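Local coordinates for protein particle-associated lyase (Acinetobacter bacteriophage AP22, PDB 4Y9V) that probably cleaves the capsular polysaccharide of Acinetobacter baumannii as the lyase tailspike of the phage, at residues Gly149-Val153 and Asp232-Asn236; Gly480-Ile486 and Gln510-Ala514. All blocks are in the same frame, centred on the assembly; numbering follows the deposited sequence.

Contact 1 (Gly149-Val153 and Asp232-Asn236). With EDO (1,2-ethanediol), chain H.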
loop_
_atom_site.group_PDB
_atom_site.type_symbol
_atom_site.label_atom_id
_atom_site.label_comp_id
_atom_site.label_asym_id
_atom_site.label_seq_id
_atom_site.Cartn_x
_atom_site.Cartn_y
_atom_site.Cartn_z
ATOM N N GLY A 149 30.408 6.585 9.677
ATOM C CA GLY A 149 29.630 5.475 10.159
ATOM C C GLY A 149 29.102 5.626 11.566
ATOM O O GLY A 149 28.273 4.800 11.979
ATOM N N ASP A 150 29.574 6.631 12.286
ATOM C CA ASP A 150 29.101 6.808 13.657
ATOM C C ASP A 150 27.602 7.141 13.660
ATOM O O ASP A 150 27.087 7.888 12.822
ATOM C CB ASP A 150 29.863 7.914 14.347
ATOM C CG ASP A 150 31.291 7.574 14.790
ATOM O OD1 ASP A 150 31.654 6.383 14.719
ATOM O OD2 ASP A 150 31.978 8.505 15.202
ATOM N N TRP A 151 26.935 6.625 14.699
ATOM C CA TRP A 151 25.593 6.980 15.084
ATOM C C TRP A 151 25.678 8.149 16.067
ATOM O O TRP A 151 26.199 7.992 17.168
ATOM C CB TRP A 151 24.903 5.757 15.709
ATOM C CG TRP A 151 23.543 5.970 16.283
ATOM C CD1 TRP A 151 22.757 7.085 16.299
ATOM C CD2 TRP A 151 22.803 4.947 16.966
ATOM N NE1 TRP A 151 21.588 6.832 16.967
ATOM C CE2 TRP A 151 21.576 5.530 17.380
ATOM C CE3 TRP A 151 23.031 3.610 17.263
ATOM C CZ2 TRP A 151 20.618 4.800 18.096
ATOM C CZ3 TRP A 151 22.080 2.881 17.949
ATOM C CH2 TRP A 151 20.881 3.476 18.353
ATOM N N LEU A 152 25.213 9.316 15.605
ATOM C CA LEU A 152 25.154 10.494 16.435
ATOM C C LEU A 152 23.682 10.828 16.742
ATOM O O LEU A 152 22.766 10.493 15.986
ATOM C CB LEU A 152 25.803 11.725 15.784
ATOM C CG LEU A 152 27.255 11.519 15.319
ATOM C CD1 LEU A 152 27.752 12.840 14.705
ATOM C CD2 LEU A 152 28.168 11.061 16.432
ATOM N N VAL A 153 23.501 11.514 17.861
ATOM C CA VAL A 153 22.198 12.049 18.248
ATOM C C VAL A 153 22.335 13.564 18.315
ATOM O O VAL A 153 23.192 14.098 19.015
ATOM C CB VAL A 153 21.740 11.534 19.623
ATOM C CG1 VAL A 153 20.289 11.945 19.863
ATOM C CG2 VAL A 153 21.923 10.021 19.759
ATOM N N ASP A 232 17.715 -0.996 24.305
ATOM C CA ASP A 232 17.965 0.438 24.298
ATOM C C ASP A 232 19.277 0.706 23.569
ATOM O O ASP A 232 20.270 0.007 23.813
ATOM C CB ASP A 232 17.996 0.903 25.753
ATOM C CG ASP A 232 17.949 2.381 26.033
ATOM O OD1 ASP A 232 18.165 3.209 25.147
ATOM O OD2 ASP A 232 17.636 2.707 27.242
ATOM N N TYR A 233 19.295 1.689 22.667
ATOM C CA TYR A 233 20.511 2.060 21.953
ATOM C C TYR A 233 21.102 0.839 21.181
ATOM O O TYR A 233 22.249 0.427 21.343
ATOM C CB TYR A 233 21.554 2.739 22.804
ATOM C CG TYR A 233 21.364 4.232 23.010
ATOM C CD1 TYR A 233 20.962 5.082 21.988
ATOM C CD2 TYR A 233 21.709 4.819 24.225
ATOM C CE1 TYR A 233 20.877 6.463 22.177
ATOM C CE2 TYR A 233 21.639 6.201 24.413
ATOM C CZ TYR A 233 21.215 7.032 23.383
ATOM O OH TYR A 233 21.123 8.385 23.517
ATOM N N ALA A 234 20.265 0.326 20.271
ATOM C CA ALA A 234 20.650 -0.708 19.325
ATOM C C ALA A 234 20.240 -0.243 17.920
ATOM O O ALA A 234 19.284 0.510 17.748
ATOM C CB ALA A 234 20.011 -2.047 19.641
ATOM N N ARG A 235 20.967 -0.744 16.908
ATOM C CA ARG A 235 20.673 -0.393 15.519
ATOM C C ARG A 235 20.772 -1.617 14.607
ATOM O O ARG A 235 21.501 -2.574 14.870
ATOM C CB ARG A 235 21.565 0.737 15.009
ATOM C CG ARG A 235 23.071 0.506 14.941
ATOM C CD ARG A 235 23.862 1.573 14.186
ATOM N NE ARG A 235 25.309 1.461 14.318
ATOM C CZ ARG A 235 26.254 2.281 13.844
ATOM N NH1 ARG A 235 25.884 3.333 13.205
ATOM N NH2 ARG A 235 27.544 2.010 14.066
ATOM N N ASN A 236 20.088 -1.580 13.472
ATOM C CA ASN A 236 20.267 -2.515 12.375
ATOM C C ASN A 236 19.953 -3.956 12.777
ATOM O O ASN A 236 20.799 -4.845 12.660
ATOM C CB ASN A 236 21.704 -2.461 11.789
ATOM C CG ASN A 236 22.083 -1.099 11.317
ATOM O OD1 ASN A 236 21.270 -0.378 10.832
ATOM N ND2 ASN A 236 23.308 -0.662 11.530
HETATM C C1 EDO H . 24.439 -3.878 14.457
HETATM O O1 EDO H . 24.850 -3.283 15.719
HETATM C C2 EDO H . 23.632 -5.129 14.507
HETATM O O2 EDO H . 22.491 -5.106 15.374
#

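Contact 2 (Gly480-Ile486 and Gln510-Ala514)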
loop_
_atom_site.group_PDB
_atom_site.type_symbol
_atom_site.label_atom_id
_atom_site.label_comp_id
_atom_site.label_asym_id
_atom_site.label_seq_id
_atom_site.Cartn_x
_atom_site.Cartn_y
_atom_site.Cartn_z
ATOM N N GLY A 480 -17.476 32.856 17.532
ATOM C CA GLY A 480 -17.313 34.292 17.517
ATOM C C GLY A 480 -16.230 34.831 18.398
ATOM O O GLY A 480 -16.027 36.053 18.425
ATOM N N ARG A 481 -15.486 33.991 19.093
ATOM C CA ARG A 481 -14.362 34.450 19.906
ATOM C C ARG A 481 -13.191 34.744 19.016
ATOM O O ARG A 481 -12.873 35.906 18.753
ATOM C CB ARG A 481 -14.061 33.434 21.017
ATOM C CG ARG A 481 -12.853 33.828 21.859
ATOM C CD ARG A 481 -12.516 32.810 22.928
ATOM N NE ARG A 481 -11.998 31.582 22.307
ATOM C CZ ARG A 481 -11.221 30.703 22.957
ATOM N NH1 ARG A 481 -10.909 30.889 24.227
ATOM N NH2 ARG A 481 -10.739 29.659 22.262
ATOM N N TYR A 482 -12.538 33.688 18.456
ATOM C CA TYR A 482 -11.515 33.854 17.459
ATOM C C TYR A 482 -11.977 33.170 16.187
ATOM O O TYR A 482 -12.729 32.200 16.193
ATOM C CB TYR A 482 -10.163 33.199 17.897
ATOM C CG TYR A 482 -9.679 33.721 19.215
ATOM C CD1 TYR A 482 -9.315 35.051 19.376
ATOM C CD2 TYR A 482 -9.610 32.919 20.357
ATOM C CE1 TYR A 482 -8.883 35.568 20.588
ATOM C CE2 TYR A 482 -9.209 33.395 21.581
ATOM C CZ TYR A 482 -8.852 34.724 21.691
ATOM O OH TYR A 482 -8.441 35.303 22.877
ATOM N N THR A 483 -11.419 33.644 15.059
ATOM C CA THR A 483 -11.444 32.863 13.820
ATOM C C THR A 483 -10.295 31.872 13.875
ATOM O O THR A 483 -9.146 32.253 14.149
ATOM C CB THR A 483 -11.304 33.803 12.615
ATOM O OG1 THR A 483 -12.517 34.572 12.563
ATOM C CG2 THR A 483 -11.142 33.043 11.342
ATOM N N VAL A 484 -10.589 30.599 13.604
ATOM C CA VAL A 484 -9.527 29.614 13.364
ATOM C C VAL A 484 -9.094 29.807 11.917
ATOM O O VAL A 484 -9.932 29.634 11.031
ATOM C CB VAL A 484 -10.008 28.183 13.609
ATOM C CG1 VAL A 484 -8.926 27.208 13.215
ATOM C CG2 VAL A 484 -10.423 28.012 15.076
ATOM N N PRO A 485 -7.858 30.202 11.627
ATOM C CA PRO A 485 -7.461 30.381 10.218
ATOM C C PRO A 485 -7.575 29.079 9.478
ATOM O O PRO A 485 -7.129 28.031 9.961
ATOM C CB PRO A 485 -6.000 30.836 10.327
ATOM C CG PRO A 485 -5.850 31.408 11.726
ATOM C CD PRO A 485 -6.726 30.484 12.552
ATOM N N ILE A 486 -8.150 29.134 8.257
ATOM C CA ILE A 486 -8.322 27.999 7.378
ATOM C C ILE A 486 -7.729 28.376 6.049
ATOM O O ILE A 486 -8.081 29.429 5.488
ATOM C CB ILE A 486 -9.814 27.604 7.244
ATOM C CG1 ILE A 486 -10.375 27.135 8.596
ATOM C CG2 ILE A 486 -10.027 26.604 6.135
ATOM C CD1 ILE A 486 -11.873 27.111 8.633
ATOM N N GLN A 510 -18.488 31.069 11.528
ATOM C CA GLN A 510 -17.535 32.166 11.329
ATOM C C GLN A 510 -16.249 31.708 10.644
ATOM O O GLN A 510 -15.793 32.355 9.685
ATOM C CB GLN A 510 -17.227 32.830 12.662
ATOM C CG GLN A 510 -16.192 33.928 12.545
ATOM C CD GLN A 510 -16.083 34.788 13.781
ATOM O OE1 GLN A 510 -17.091 35.188 14.340
ATOM N NE2 GLN A 510 -14.859 35.095 14.213
ATOM N N SER A 511 -15.605 30.669 11.170
ATOM C CA SER A 511 -14.293 30.341 10.605
ATOM C C SER A 511 -14.389 29.780 9.199
ATOM O O SER A 511 -13.525 30.094 8.361
ATOM C CB SER A 511 -13.540 29.348 11.515
ATOM O OG SER A 511 -13.228 29.961 12.769
ATOM N N THR A 512 -15.378 28.944 8.897
ATOM C CA THR A 512 -15.474 28.376 7.566
ATOM C C THR A 512 -15.974 29.395 6.523
ATOM O O THR A 512 -15.811 29.130 5.317
ATOM C CB THR A 512 -16.331 27.106 7.525
ATOM O OG1 THR A 512 -17.635 27.452 7.992
ATOM C CG2 THR A 512 -15.733 25.982 8.345
ATOM N N LEU A 513 -16.539 30.522 6.961
ATOM C CA LEU A 513 -17.047 31.555 6.072
ATOM C C LEU A 513 -16.137 32.774 6.021
ATOM O O LEU A 513 -16.474 33.778 5.346
ATOM C CB LEU A 513 -18.453 31.944 6.511
ATOM C CG LEU A 513 -19.520 30.853 6.398
ATOM C CD1 LEU A 513 -20.809 31.301 7.017
ATOM C CD2 LEU A 513 -19.670 30.448 4.955
ATOM N N ALA A 514 -15.012 32.771 6.694
ATOM C CA ALA A 514 -14.161 33.959 6.728
ATOM C C ALA A 514 -13.621 34.280 5.360
ATOM O O ALA A 514 -13.470 33.416 4.503
ATOM C CB ALA A 514 -13.032 33.737 7.756
HETATM O O HOH W 1 -17.646 37.469 15.692
HETATM O O HOH W 2 -13.990 36.996 16.288
HETATM O O HOH W 3 -10.825 30.874 8.752
#

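Contact 1 (Gly149-Val153 and Asp232-Asn236)
Trp-151, packed against Tyr-233 and Arg-235, forms an aromatic-centred packing contact between the Ig-like region and the parallel beta-helix: the first residue of strand 151-156, in the Ig-like region, meets a corner where strand 229-232 gives way to 237-245. With its CG anti to the backbone N (chi1 175°), the indole reaches across to the corner backbone, and its CH2 comes within 3.4 Å of Ala-234 O. The pairing with Tyr-233 is an offset edge-to-face stack, the tyrosine edge turned toward the face of the six-membered indole ring, with centroids 5.7 Å apart and planes at 81°. Tyr-233 OH is held by His-120, outside this pair of segments. Arg-235, in the one of its two conformers described here, runs past the indole in the opposite direction; its CD lies 3.8 Å from Trp-151 CE3. Asp-150 OD2 instead takes a hydrogen bond from Gln-147 N and a salt bridge from Lys-205. A 1,2-ethanediol, probably from the crystallisation liquor, donates from its O2 to Arg-235 O at 2.8 Å. In this conformer, NH1 of the extended arginine makes a nearly straight bond to Gly-149 O at 3.1 Å, with the carbonyl oxygen lying in the guanidinium plane.

Contact 2 (Gly480-Ile486 and Gln510-Ala514)
The side chain of Gln-510 leaves with CG anti to the backbone N (chi1 177°) and stays extended, which carries its amide across Thr-483 at about a right angle; Ser-511 instead turns OG away from its own carbonyl carbon (chi1 -66°), toward the backbone of Val-484. Each torsion delivers one direct bond. Gln-510 NE2 donates to Thr-483 OG1 at 2.9 Å, with the hydroxyl oxygen close to the amide plane and an N-H...O angle of 164°. Ser-511 OG accepts from Val-484 N at 2.8 Å and is also hydrogen-bonded to Glu-475 of strand 470-476, so the hydroxyl has two partners.

Water extends both grips. One molecule donates to Gln-510 OE1, and a second accepts from NE2 while donating to Arg-481 O; together with Thr-483 they fix the rotation of the amide, whose OE1 lies 3.3 Å from Gly-480 CA. A third donates to Val-484 O at 2.7 Å and to Ser-511 O at 2.8 Å, bridging the two backbones. That same Ser-511 O is approached by the end of Ile-486, whose CD1 stands 3.4 Å away and also touches Thr-512. Toward the end of the second segment, Thr-483 CG2 meets Ala-514 CB at 4.1 Å.

Side-chain and water bonds thus join two irregular segments that lead into the parallel strands 486-496 and 518-531, an example of loop-to-loop packing between coils of a pectin lyase-like parallel beta-helix.

In the fold
From the N terminus, the chain builds parallel coils and then passes into the Ig-like region; contact 1 closes the 78-residue excursion that follows Val-153, joining that region to the beta-helix corner before strand 237-245. Both regions also supply residues to the glycan pocket, among them Tyr-168 and Tyr-169 from the former and Gly-306 and His-337 from the latter. The beta-helix then climbs coil by coil until contact 2 closes a loop of only 23 residues, tying together the approaches to strands 486-496 and 518-531. The two are in series, neither nested nor crossed, with centres about 46 Å apart on opposite sides of the chain's centre: one joins the Ig-like region to the beta-helix, the other joins neighbouring coils.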